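Local coordinates for protein nidogen (Mus musculus, PDB 1NPE) that probably serves as a basement membrane linker that binds laminin through its six-bladed YWTD beta-propeller domain, at residues G10-L15 against K28-I33. Numbering follows the deposited sequence.
With CD (cadmium ion), chain E.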
loop_
_atom_site.group_PDB
_atom_site.type_symbol
_atom_site.label_atom_id
_atom_site.label_comp_id
_atom_site.label_asym_id
_atom_site.label_seq_id
_atom_site.Cartn_x
_atom_site.Cartn_y
_atom_site.Cartn_z
ATOM N N GLY A 10 9.172 4.032 10.639
ATOM C CA GLY A 10 9.418 4.447 12.010
ATOM C C GLY A 10 9.166 5.899 12.376
ATOM O O GLY A 10 9.468 6.293 13.501
ATOM N N LYS A 11 8.578 6.682 11.474
ATOM C CA LYS A 11 8.331 8.098 11.762
ATOM C C LYS A 11 7.411 8.810 10.778
ATOM O O LYS A 11 7.030 8.262 9.748
ATOM C CB LYS A 11 9.664 8.854 11.777
ATOM C CG LYS A 11 10.462 8.682 10.490
ATOM C CD LYS A 11 11.756 9.488 10.489
ATOM C CE LYS A 11 11.482 10.978 10.403
ATOM N NZ LYS A 11 12.756 11.728 10.290
ATOM N N ILE A 12 7.035 10.030 11.146
ATOM C CA ILE A 12 6.226 10.908 10.309
ATOM C C ILE A 12 6.995 12.231 10.342
ATOM O O ILE A 12 7.263 12.769 11.420
ATOM C CB ILE A 12 4.805 11.163 10.866
ATOM C CG1 ILE A 12 3.960 9.887 10.825
ATOM C CG2 ILE A 12 4.113 12.246 10.044
ATOM C CD1 ILE A 12 2.577 10.082 11.428
ATOM N N GLU A 13 7.380 12.727 9.169
ATOM C CA GLU A 13 8.124 13.977 9.063
ATOM C C GLU A 13 7.200 15.180 8.875
ATOM O O GLU A 13 6.101 15.058 8.335
ATOM C CB GLU A 13 9.132 13.903 7.914
ATOM C CG GLU A 13 10.145 15.057 7.862
ATOM C CD GLU A 13 11.254 14.959 8.911
ATOM O OE1 GLU A 13 11.150 14.141 9.846
ATOM O OE2 GLU A 13 12.244 15.706 8.795
ATOM N N ARG A 14 7.689 16.347 9.275
ATOM C CA ARG A 14 6.931 17.588 9.183
ATOM C C ARG A 14 7.784 18.752 8.675
ATOM O O ARG A 14 8.931 18.929 9.104
ATOM C CB ARG A 14 6.394 17.937 10.570
ATOM C CG ARG A 14 5.758 19.298 10.696
ATOM C CD ARG A 14 5.426 19.613 12.147
ATOM N NE ARG A 14 4.634 20.835 12.235
ATOM C CZ ARG A 14 3.881 21.175 13.274
ATOM N NH1 ARG A 14 3.812 20.388 14.341
ATOM N NH2 ARG A 14 3.179 22.300 13.237
ATOM N N LEU A 15 7.235 19.525 7.740
ATOM C CA LEU A 15 7.928 20.704 7.223
ATOM C C LEU A 15 6.928 21.768 6.808
ATOM O O LEU A 15 5.917 21.479 6.166
ATOM C CB LEU A 15 8.884 20.376 6.070
ATOM C CG LEU A 15 8.363 19.948 4.705
ATOM C CD1 LEU A 15 9.335 20.402 3.631
ATOM C CD2 LEU A 15 8.185 18.447 4.680
ATOM N N LYS A 28 11.479 18.911 10.544
ATOM C CA LYS A 28 11.755 18.212 11.791
ATOM C C LYS A 28 10.733 17.089 11.944
ATOM O O LYS A 28 9.655 17.128 11.341
ATOM C CB LYS A 28 11.667 19.178 12.984
ATOM C CG LYS A 28 10.264 19.737 13.238
ATOM C CD LYS A 28 10.264 20.873 14.267
ATOM C CE LYS A 28 8.842 21.397 14.498
ATOM N NZ LYS A 28 8.798 22.630 15.350
ATOM N N ALA A 29 11.080 16.087 12.746
ATOM C CA ALA A 29 10.191 14.959 12.978
ATOM C C ALA A 29 8.943 15.372 13.741
ATOM O O ALA A 29 9.011 16.127 14.714
ATOM C CB ALA A 29 10.921 13.861 13.730
ATOM N N PHE A 30 7.795 14.918 13.251
ATOM C CA PHE A 30 6.526 15.199 13.902
ATOM C C PHE A 30 6.330 14.166 15.005
ATOM O O PHE A 30 5.952 14.494 16.128
ATOM C CB PHE A 30 5.371 15.083 12.901
ATOM C CG PHE A 30 4.014 14.951 13.545
ATOM C CD1 PHE A 30 3.566 15.897 14.463
ATOM C CD2 PHE A 30 3.186 13.876 13.237
ATOM C CE1 PHE A 30 2.315 15.774 15.062
ATOM C CE2 PHE A 30 1.937 13.742 13.827
ATOM C CZ PHE A 30 1.497 14.691 14.743
ATOM N N LEU A 31 6.633 12.918 14.680
ATOM C CA LEU A 31 6.444 11.838 15.622
ATOM C C LEU A 31 7.340 10.664 15.288
ATOM O O LEU A 31 7.587 10.368 14.117
ATOM C CB LEU A 31 4.985 11.381 15.539
ATOM C CG LEU A 31 4.270 10.803 16.753
ATOM C CD1 LEU A 31 4.091 11.887 17.809
ATOM C CD2 LEU A 31 2.914 10.276 16.308
ATOM N N HIS A 32 7.845 10.015 16.329
ATOM C CA HIS A 32 8.673 8.833 16.172
ATOM C C HIS A 32 7.912 7.631 16.729
ATOM O O HIS A 32 7.527 7.617 17.904
ATOM C CB HIS A 32 9.995 8.974 16.935
ATOM C CG HIS A 32 11.077 9.651 16.159
ATOM N ND1 HIS A 32 11.588 10.881 16.513
ATOM C CD2 HIS A 32 11.770 9.257 15.066
ATOM C CE1 HIS A 32 12.549 11.216 15.673
ATOM N NE2 HIS A 32 12.680 10.247 14.785
ATOM N N ILE A 33 7.647 6.654 15.868
ATOM C CA ILE A 33 6.973 5.424 16.276
ATOM C C ILE A 33 7.880 4.342 15.692
ATOM O O ILE A 33 7.549 3.707 14.689
ATOM C CB ILE A 33 5.536 5.295 15.697
ATOM C CG1 ILE A 33 4.762 6.608 15.822
ATOM C CG2 ILE A 33 4.773 4.252 16.480
ATOM C CD1 ILE A 33 4.848 7.482 14.590
HETATM CD CD CD E . 11.220 11.435 18.931
HETATM O O HOH W 1 8.670 10.737 19.522
#
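Ile12 O takes two backbone donors: Phe30 N at 2.9 Å, in the carbonyl plane, and Leu31 N at 3.3 Å, a weak bond. Two successive residues thus share one partner, a classic beta bulge, and the pairing shifts by one between Ile12 and Glu13. Beyond the bulge, Glu13 and Ala29 form a non-hydrogen-bonded pair, and Arg14 and Lys28 a hydrogen-bonded one, with Arg14 O 2.9 Å from Lys28 N and Arg14 N bonded to Lys28 O.

Phe30 and Ile12 run alongside each other in the same direction, Ile12 CG2 meeting the ring edge at Phe30 CD2, 3.7 Å away. Arg14 packs its CB 3.8 Å from Phe30 CB; its CG, anti to the backbone N (chi1 171°), starts an extended chain bringing the guanidinium obliquely near the ring.

On the face Lys11 shares with His32, the Lys11 chain bends at chi3 (-70°), and NZ reaches Glu13 OE1 at 2.9 Å, from above the carboxylate plane, in a salt bridge along one strand. The same OE1 lies 3.4 Å from Ala29 CA. A leucine in place of Glu13 would probably leave the Lys11 ammonium without its mate and free to swing. Beside Lys11 CB, His32 ND1 binds cadmium at 2.5 Å together with a water and an acidic side chain of a neighbouring protein chain.

With strand 2-8 flanking Arg14 and Glu13, and Ile12 packed on Ile38 and Trp52 of the next sheet, this bulged hairpin supplies the outermost strand, 28-33, and its inner neighbour, 11-17, of one four-stranded blade of the six-bladed YWTD beta-propeller.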